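Local coordinates for protein putative sulfatase yidJ (Bacteroides fragilis, PDB 2QZU) that probably acts as a calcium-dependent arylsulfatase, hydrolysing sulfate esters, at residues 48-56 with 280-291; 171-179 with 229-238. All blocks are in the same frame, centred on the assembly; numbering follows the deposited sequence.

Contacts 1 and 2 lie next to each other in the sulfatase domain, their centres about 16 Å apart, and the 280-291 part of helix 267-299 joins them. In contact 1 this helix faces the 48-56 connection; from it, Cys282 and Val286 reach the 229-238 loop of contact 2. There Cys282 SG lies 3.3 Å from Tyr235 O, and Val286 CG2 3.4 Å from Pro230 O, both plain packing contacts. Contact 2 joins two loops that follow parallel strands of the central sheet, and only this contact is also touched by the second subunit. Neither contact contains Ser76, the predicted site of conversion to 3-oxoalanine, which is not modified in this structure.

Contact 1. Residues 48-56 with 280-291; sequences KEPVKTPHL and YACITGVDENVG
Asp287 grips the start of helix 54-61 with both carboxylate oxygens, and the packing round it is tight. Asp287 OD2 takes the N-H of His55 on its syn lone pair (2.9 Å from His55 N, nearly straight at 163°), while Asp287 OD1 takes Leu56 N at 2.8 Å, slightly out of the carboxylate plane. With CG anti to the backbone N (chi1 -178°), the carboxylate extends far enough to reach these first-turn amides, and its negative charge probably also suits the positive end of the helix dipole. Thr53, at the N-cap, leaves this work to Asp287; its OG1 bonds instead to Gly44 N and Asp57 OD1. Gly291, without a side chain, lets the His55 ring come over the helix backbone, Gly291 CA 3.9 Å from the His55 ring centroid in a CH-pi contact. Both helices belong to the layer on one face of the central sheet in this alkaline-phosphatase-like fold, and Leu56 and Val290 meet each other and Phe310 of strand 306-311. Further along, Val51 sits with CB over one face of the Tyr280 ring, 4.0 Å from the centroid, and its CG2 packs against Ile283 CG2. Thr284 OG1 bonds to Lys52 O (2.7 Å) on a carbonyl lone pair and is also bonded to Tyr246. Tyr280 OH donates to Glu49 OE2 at 2.7 Å, approaching 44° out of the carboxylate plane, while OE1 of the same glutamate pairs with Arg39. The looser side holds Pro50 and Lys52, both exposed; the lysine's long chain leads its amine away from the helix.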
# COMPACT_ATOMS: atom_id res chain seq x y z
N LYS A 48 -17.36 -1.20 24.66
CA LYS A 48 -17.22 -2.52 24.05
C LYS A 48 -15.80 -2.77 23.53
O LYS A 48 -15.36 -3.91 23.46
CB LYS A 48 -18.21 -2.69 22.90
CG LYS A 48 -19.67 -2.70 23.33
CD LYS A 48 -20.60 -2.93 22.15
CE LYS A 48 -22.06 -2.95 22.58
NZ LYS A 48 -22.98 -3.19 21.43
N GLU A 49 -15.10 -1.70 23.16
CA GLU A 49 -13.75 -1.81 22.63
C GLU A 49 -12.82 -0.81 23.30
O GLU A 49 -13.25 0.28 23.68
CB GLU A 49 -13.76 -1.59 21.11
CG GLU A 49 -14.73 -2.51 20.39
CD GLU A 49 -14.75 -2.32 18.88
OE1 GLU A 49 -15.69 -2.83 18.24
OE2 GLU A 49 -13.83 -1.67 18.34
N PRO A 50 -11.54 -1.16 23.46
CA PRO A 50 -10.57 -0.27 24.10
C PRO A 50 -10.00 0.83 23.21
O PRO A 50 -8.79 1.10 23.23
CB PRO A 50 -9.49 -1.24 24.58
CG PRO A 50 -9.44 -2.21 23.45
CD PRO A 50 -10.91 -2.46 23.13
N VAL A 51 -10.86 1.46 22.42
CA VAL A 51 -10.41 2.54 21.56
C VAL A 51 -10.60 3.85 22.32
O VAL A 51 -11.59 4.02 23.03
CB VAL A 51 -11.20 2.56 20.22
CG1 VAL A 51 -12.68 2.77 20.48
CG2 VAL A 51 -10.64 3.64 19.31
N LYS A 52 -9.63 4.75 22.19
CA LYS A 52 -9.68 6.03 22.89
C LYS A 52 -10.27 7.14 22.04
O LYS A 52 -9.71 7.51 21.00
CB LYS A 52 -8.28 6.42 23.36
CG LYS A 52 -7.66 5.41 24.32
CD LYS A 52 -6.27 5.82 24.74
CE LYS A 52 -5.67 4.81 25.71
NZ LYS A 52 -6.49 4.69 26.95
N THR A 53 -11.40 7.68 22.49
CA THR A 53 -12.10 8.77 21.81
C THR A 53 -12.58 9.76 22.87
O THR A 53 -13.78 9.97 23.05
CB THR A 53 -13.32 8.25 21.01
OG1 THR A 53 -14.24 7.60 21.90
CG2 THR A 53 -12.89 7.26 19.94
N PRO A 54 -11.64 10.40 23.58
CA PRO A 54 -12.04 11.35 24.62
C PRO A 54 -12.92 12.53 24.16
O PRO A 54 -13.80 12.96 24.90
CB PRO A 54 -10.71 11.80 25.21
CG PRO A 54 -9.76 11.70 24.04
CD PRO A 54 -10.18 10.37 23.43
N HIS A 55 -12.68 13.03 22.96
CA HIS A 55 -13.46 14.17 22.48
C HIS A 55 -14.88 13.79 22.07
O HIS A 55 -15.83 14.53 22.32
CB HIS A 55 -12.71 14.86 21.34
CG HIS A 55 -11.38 15.40 21.76
ND1 HIS A 55 -11.26 16.49 22.60
CD2 HIS A 55 -10.12 14.97 21.52
CE1 HIS A 55 -9.98 16.70 22.86
NE2 HIS A 55 -9.27 15.79 22.21
N LEU A 56 -15.04 12.62 21.47
CA LEU A 56 -16.37 12.16 21.09
C LEU A 56 -17.13 11.76 22.35
O LEU A 56 -18.35 11.91 22.42
CB LEU A 56 -16.28 10.98 20.12
CG LEU A 56 -15.79 11.34 18.72
CD1 LEU A 56 -15.68 10.09 17.87
CD2 LEU A 56 -16.76 12.33 18.08
N TYR A 280 -7.66 1.75 15.08
CA TYR A 280 -7.91 2.52 16.29
C TYR A 280 -7.08 3.80 16.30
O TYR A 280 -7.56 4.84 16.77
CB TYR A 280 -7.60 1.69 17.55
CG TYR A 280 -8.59 0.59 17.88
CD1 TYR A 280 -9.88 0.58 17.34
CD2 TYR A 280 -8.25 -0.43 18.77
CE1 TYR A 280 -10.80 -0.42 17.68
CE2 TYR A 280 -9.15 -1.43 19.12
CZ TYR A 280 -10.43 -1.41 18.57
OH TYR A 280 -11.32 -2.39 18.92
N ALA A 281 -5.86 3.74 15.78
CA ALA A 281 -4.99 4.92 15.73
C ALA A 281 -5.67 6.01 14.90
O ALA A 281 -5.69 7.18 15.30
CB ALA A 281 -3.62 4.56 15.11
N CYS A 282 -6.23 5.62 13.76
CA CYS A 282 -6.93 6.56 12.89
C CYS A 282 -8.10 7.19 13.61
O CYS A 282 -8.30 8.40 13.54
CB CYS A 282 -7.44 5.85 11.63
SG CYS A 282 -6.17 5.49 10.38
N ILE A 283 -8.87 6.36 14.31
CA ILE A 283 -10.02 6.84 15.05
C ILE A 283 -9.62 7.84 16.13
O ILE A 283 -10.24 8.89 16.26
CB ILE A 283 -10.80 5.67 15.67
CG1 ILE A 283 -11.55 4.93 14.56
CG2 ILE A 283 -11.76 6.18 16.74
CD1 ILE A 283 -12.35 3.72 15.02
N THR A 284 -8.58 7.52 16.88
CA THR A 284 -8.13 8.43 17.92
C THR A 284 -7.65 9.75 17.31
O THR A 284 -7.89 10.82 17.86
CB THR A 284 -7.02 7.78 18.77
OG1 THR A 284 -7.58 6.68 19.49
CG2 THR A 284 -6.44 8.78 19.77
N GLY A 285 -7.01 9.66 16.14
CA GLY A 285 -6.55 10.86 15.46
C GLY A 285 -7.74 11.68 14.99
O GLY A 285 -7.76 12.90 15.10
N VAL A 286 -8.74 11.00 14.44
CA VAL A 286 -9.94 11.68 13.97
C VAL A 286 -10.58 12.36 15.18
O VAL A 286 -10.99 13.52 15.10
CB VAL A 286 -10.93 10.68 13.32
CG1 VAL A 286 -12.33 11.28 13.25
CG2 VAL A 286 -10.46 10.33 11.91
N ASP A 287 -10.65 11.63 16.29
CA ASP A 287 -11.24 12.14 17.52
C ASP A 287 -10.60 13.46 17.96
O ASP A 287 -11.30 14.41 18.31
CB ASP A 287 -11.08 11.10 18.63
CG ASP A 287 -11.72 11.52 19.94
OD1 ASP A 287 -12.96 11.44 20.06
OD2 ASP A 287 -10.98 11.95 20.85
N GLU A 288 -9.28 13.51 17.95
CA GLU A 288 -8.57 14.71 18.36
C GLU A 288 -8.93 15.91 17.48
O GLU A 288 -9.08 17.03 17.97
CB GLU A 288 -7.06 14.48 18.35
CG GLU A 288 -6.24 15.70 18.72
CD GLU A 288 -4.81 15.37 19.08
OE1 GLU A 288 -4.59 14.74 20.13
OE2 GLU A 288 -3.90 15.74 18.30
N ASN A 289 -9.06 15.67 16.18
CA ASN A 289 -9.40 16.77 15.29
C ASN A 289 -10.86 17.18 15.42
O ASN A 289 -11.20 18.34 15.19
CB ASN A 289 -9.02 16.39 13.86
CG ASN A 289 -7.52 16.49 13.64
OD1 ASN A 289 -6.95 17.58 13.69
ND2 ASN A 289 -6.87 15.34 13.44
N VAL A 290 -11.73 16.25 15.81
CA VAL A 290 -13.13 16.59 16.03
C VAL A 290 -13.12 17.50 17.26
O VAL A 290 -13.86 18.48 17.33
CB VAL A 290 -13.98 15.34 16.33
CG1 VAL A 290 -15.35 15.75 16.87
CG2 VAL A 290 -14.16 14.51 15.06
N GLY A 291 -12.25 17.18 18.22
CA GLY A 291 -12.13 17.98 19.42
C GLY A 291 -11.74 19.41 19.11
O GLY A 291 -12.20 20.36 19.75

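Contact 2. Residues 171-179 with 229-238; sequences AYGTYDYHL and NPPHTGYELV
His178 fits into a pocket made largely by the 229-238 loop, part of the rim where loops leave the same ends of parallel strands 168-172 and 222-228 in the alpha/beta sulfatase fold. Pro230 CG stands over the centre of the imidazole, a CH-pi contact 3.5 Å from the centroid, and Asp176 O lies over the opposite face. Around the edge lie oxygens, most of them backbone carbonyls: His178 CE1 is 3.0 Å from His232 O, which is buried and has no hydrogen-bond partner in the model, and His178 ND1 gives a weak bond to Gly234 O (3.3 Å, bent to 124°). A flat ring with C-H and N-H groups on its rim suits such a slot. Gly234, at positive phi, opens the type I turn that brings Leu237 round beside the histidine. One step out, Asn229 ND2 donates to Tyr172 OH at 3.1 Å and to the anti lone pair of Asp176 OD1 at 3.3 Å, both tilted a little from the amide plane. Water 1, which sits over the face of the His232 ring, gives hydrogens to Asp176 OD1 and Asn229 OD1. The other aspartate oxygen, OD2, accepts from water 2, whose second partner is Thr233 OG1. The outermost layer is apolar: Leu237 CD2 packs on Leu179 CD1 at 3.6 Å, while its CD1 meets Tyr177 CD1. Pro26 of the second subunit also packs on Leu237, and Tyr177, its ring anti to the backbone N (chi1 -175°), extends to hydrogen-bond through OH with Gly370 O of that subunit.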
# COMPACT_ATOMS: atom_id res chain seq x y z
N ALA A 171 -12.85 20.51 -1.19
CA ALA A 171 -13.15 19.09 -1.24
C ALA A 171 -12.57 18.35 -2.43
O ALA A 171 -11.90 18.92 -3.29
CB ALA A 171 -14.66 18.92 -1.23
N TYR A 172 -12.86 17.05 -2.47
CA TYR A 172 -12.41 16.18 -3.54
C TYR A 172 -13.43 15.05 -3.73
O TYR A 172 -14.40 14.95 -2.97
CB TYR A 172 -11.04 15.59 -3.20
CG TYR A 172 -10.99 14.82 -1.90
CD1 TYR A 172 -10.86 15.47 -0.67
CD2 TYR A 172 -11.08 13.43 -1.90
CE1 TYR A 172 -10.83 14.75 0.53
CE2 TYR A 172 -11.05 12.70 -0.71
CZ TYR A 172 -10.92 13.37 0.49
OH TYR A 172 -10.88 12.65 1.67
N GLY A 173 -13.23 14.22 -4.76
CA GLY A 173 -14.14 13.11 -5.02
C GLY A 173 -13.81 12.02 -4.01
O GLY A 173 -14.56 11.80 -3.06
N THR A 174 -12.71 11.32 -4.24
CA THR A 174 -12.22 10.31 -3.31
C THR A 174 -10.72 10.20 -3.56
O THR A 174 -10.25 10.40 -4.68
CB THR A 174 -12.95 8.94 -3.45
OG1 THR A 174 -12.67 8.15 -2.29
CG2 THR A 174 -12.51 8.20 -4.71
N TYR A 175 -9.97 9.91 -2.49
CA TYR A 175 -8.51 9.84 -2.55
C TYR A 175 -8.12 9.33 -1.16
O TYR A 175 -8.53 9.92 -0.16
CB TYR A 175 -7.96 11.24 -2.77
CG TYR A 175 -6.45 11.37 -2.79
CD1 TYR A 175 -5.73 11.30 -3.98
CD2 TYR A 175 -5.76 11.63 -1.61
CE1 TYR A 175 -4.35 11.49 -3.99
CE2 TYR A 175 -4.39 11.82 -1.61
CZ TYR A 175 -3.69 11.75 -2.80
OH TYR A 175 -2.33 11.99 -2.78
N ASP A 176 -7.30 8.28 -1.11
CA ASP A 176 -6.99 7.67 0.18
C ASP A 176 -5.58 7.70 0.75
O ASP A 176 -5.30 7.00 1.72
CB ASP A 176 -7.49 6.22 0.16
CG ASP A 176 -8.91 6.10 -0.35
OD1 ASP A 176 -9.71 7.02 -0.08
OD2 ASP A 176 -9.24 5.10 -1.02
N TYR A 177 -4.69 8.51 0.17
CA TYR A 177 -3.34 8.63 0.71
C TYR A 177 -3.44 9.80 1.70
O TYR A 177 -3.14 10.94 1.36
CB TYR A 177 -2.34 8.94 -0.40
CG TYR A 177 -0.91 8.95 0.09
CD1 TYR A 177 -0.25 7.76 0.42
CD2 TYR A 177 -0.24 10.16 0.30
CE1 TYR A 177 1.04 7.78 0.94
CE2 TYR A 177 1.05 10.18 0.82
CZ TYR A 177 1.68 8.99 1.14
OH TYR A 177 2.95 9.02 1.68
N HIS A 178 -3.89 9.48 2.92
CA HIS A 178 -4.12 10.47 3.97
C HIS A 178 -2.97 11.41 4.35
O HIS A 178 -3.22 12.52 4.82
CB HIS A 178 -4.59 9.76 5.24
CG HIS A 178 -5.73 8.83 5.02
ND1 HIS A 178 -5.79 7.58 5.60
CD2 HIS A 178 -6.86 8.95 4.28
CE1 HIS A 178 -6.91 6.98 5.24
NE2 HIS A 178 -7.58 7.79 4.44
N LEU A 179 -1.74 10.96 4.15
CA LEU A 179 -0.56 11.76 4.51
C LEU A 179 -0.27 12.91 3.55
O LEU A 179 0.50 13.81 3.88
CB LEU A 179 0.67 10.85 4.62
CG LEU A 179 0.55 9.70 5.62
CD1 LEU A 179 1.79 8.82 5.55
CD2 LEU A 179 0.37 10.25 7.02
N ASN A 229 -11.71 11.39 5.80
CA ASN A 229 -11.49 10.09 5.18
C ASN A 229 -11.14 8.99 6.19
O ASN A 229 -11.81 7.96 6.23
CB ASN A 229 -10.41 10.21 4.10
CG ASN A 229 -10.60 9.19 2.98
OD1 ASN A 229 -10.87 8.02 3.24
ND2 ASN A 229 -10.45 9.63 1.74
N PRO A 230 -10.09 9.18 7.01
CA PRO A 230 -9.79 8.12 7.97
C PRO A 230 -11.04 7.98 8.86
O PRO A 230 -11.77 8.94 9.04
CB PRO A 230 -8.61 8.68 8.76
CG PRO A 230 -7.94 9.61 7.78
CD PRO A 230 -9.11 10.29 7.10
N PRO A 231 -11.27 6.79 9.45
CA PRO A 231 -10.49 5.55 9.41
C PRO A 231 -10.63 4.66 8.18
O PRO A 231 -10.43 3.45 8.26
CB PRO A 231 -10.94 4.84 10.68
CG PRO A 231 -12.39 5.19 10.74
CD PRO A 231 -12.41 6.66 10.38
N HIS A 232 -10.97 5.25 7.03
CA HIS A 232 -11.07 4.48 5.79
C HIS A 232 -9.65 4.05 5.44
O HIS A 232 -8.68 4.67 5.89
CB HIS A 232 -11.67 5.36 4.69
CG HIS A 232 -11.77 4.68 3.36
ND1 HIS A 232 -10.74 4.70 2.43
CD2 HIS A 232 -12.78 3.99 2.78
CE1 HIS A 232 -11.12 4.05 1.34
NE2 HIS A 232 -12.35 3.61 1.53
N THR A 233 -9.52 3.00 4.64
CA THR A 233 -8.21 2.47 4.30
C THR A 233 -7.10 3.40 3.98
O THR A 233 -7.28 4.51 3.46
CB THR A 233 -8.24 1.42 3.19
OG1 THR A 233 -9.10 1.87 2.14
CG2 THR A 233 -8.69 0.08 3.75
N GLY A 234 -5.92 2.85 4.24
CA GLY A 234 -4.68 3.54 4.16
C GLY A 234 -4.67 3.62 5.67
O GLY A 234 -4.43 4.67 6.24
N TYR A 235 -5.00 2.49 6.30
CA TYR A 235 -5.06 2.41 7.76
C TYR A 235 -3.74 2.81 8.39
O TYR A 235 -3.72 3.40 9.47
CB TYR A 235 -5.41 0.99 8.25
CG TYR A 235 -6.78 0.46 7.87
CD1 TYR A 235 -7.94 1.23 8.06
CD2 TYR A 235 -6.92 -0.82 7.34
CE1 TYR A 235 -9.20 0.72 7.73
CE2 TYR A 235 -8.17 -1.33 7.01
CZ TYR A 235 -9.31 -0.56 7.20
OH TYR A 235 -10.53 -1.08 6.85
N GLU A 236 -2.64 2.48 7.73
CA GLU A 236 -1.32 2.80 8.25
C GLU A 236 -0.93 4.26 8.04
O GLU A 236 0.05 4.74 8.61
CB GLU A 236 -0.26 1.91 7.60
CG GLU A 236 0.25 2.40 6.24
CD GLU A 236 -0.66 2.04 5.07
OE1 GLU A 236 -1.83 1.67 5.30
OE2 GLU A 236 -0.19 2.13 3.91
N LEU A 237 -1.70 4.95 7.21
CA LEU A 237 -1.42 6.34 6.89
C LEU A 237 -2.02 7.29 7.93
O LEU A 237 -2.98 8.03 7.67
CB LEU A 237 -1.94 6.65 5.49
CG LEU A 237 -1.41 5.73 4.39
CD1 LEU A 237 -2.11 6.05 3.09
CD2 LEU A 237 0.11 5.88 4.24
N VAL A 238 -1.44 7.23 9.13
CA VAL A 238 -1.85 8.04 10.27
C VAL A 238 -0.58 8.42 11.03
O VAL A 238 0.37 7.63 11.09
CB VAL A 238 -2.82 7.23 11.18
CG1 VAL A 238 -2.18 5.89 11.57
CG2 VAL A 238 -3.19 8.04 12.41
O HOH W 1 -12.21 7.01 0.94
O HOH W 2 -8.16 2.71 -0.16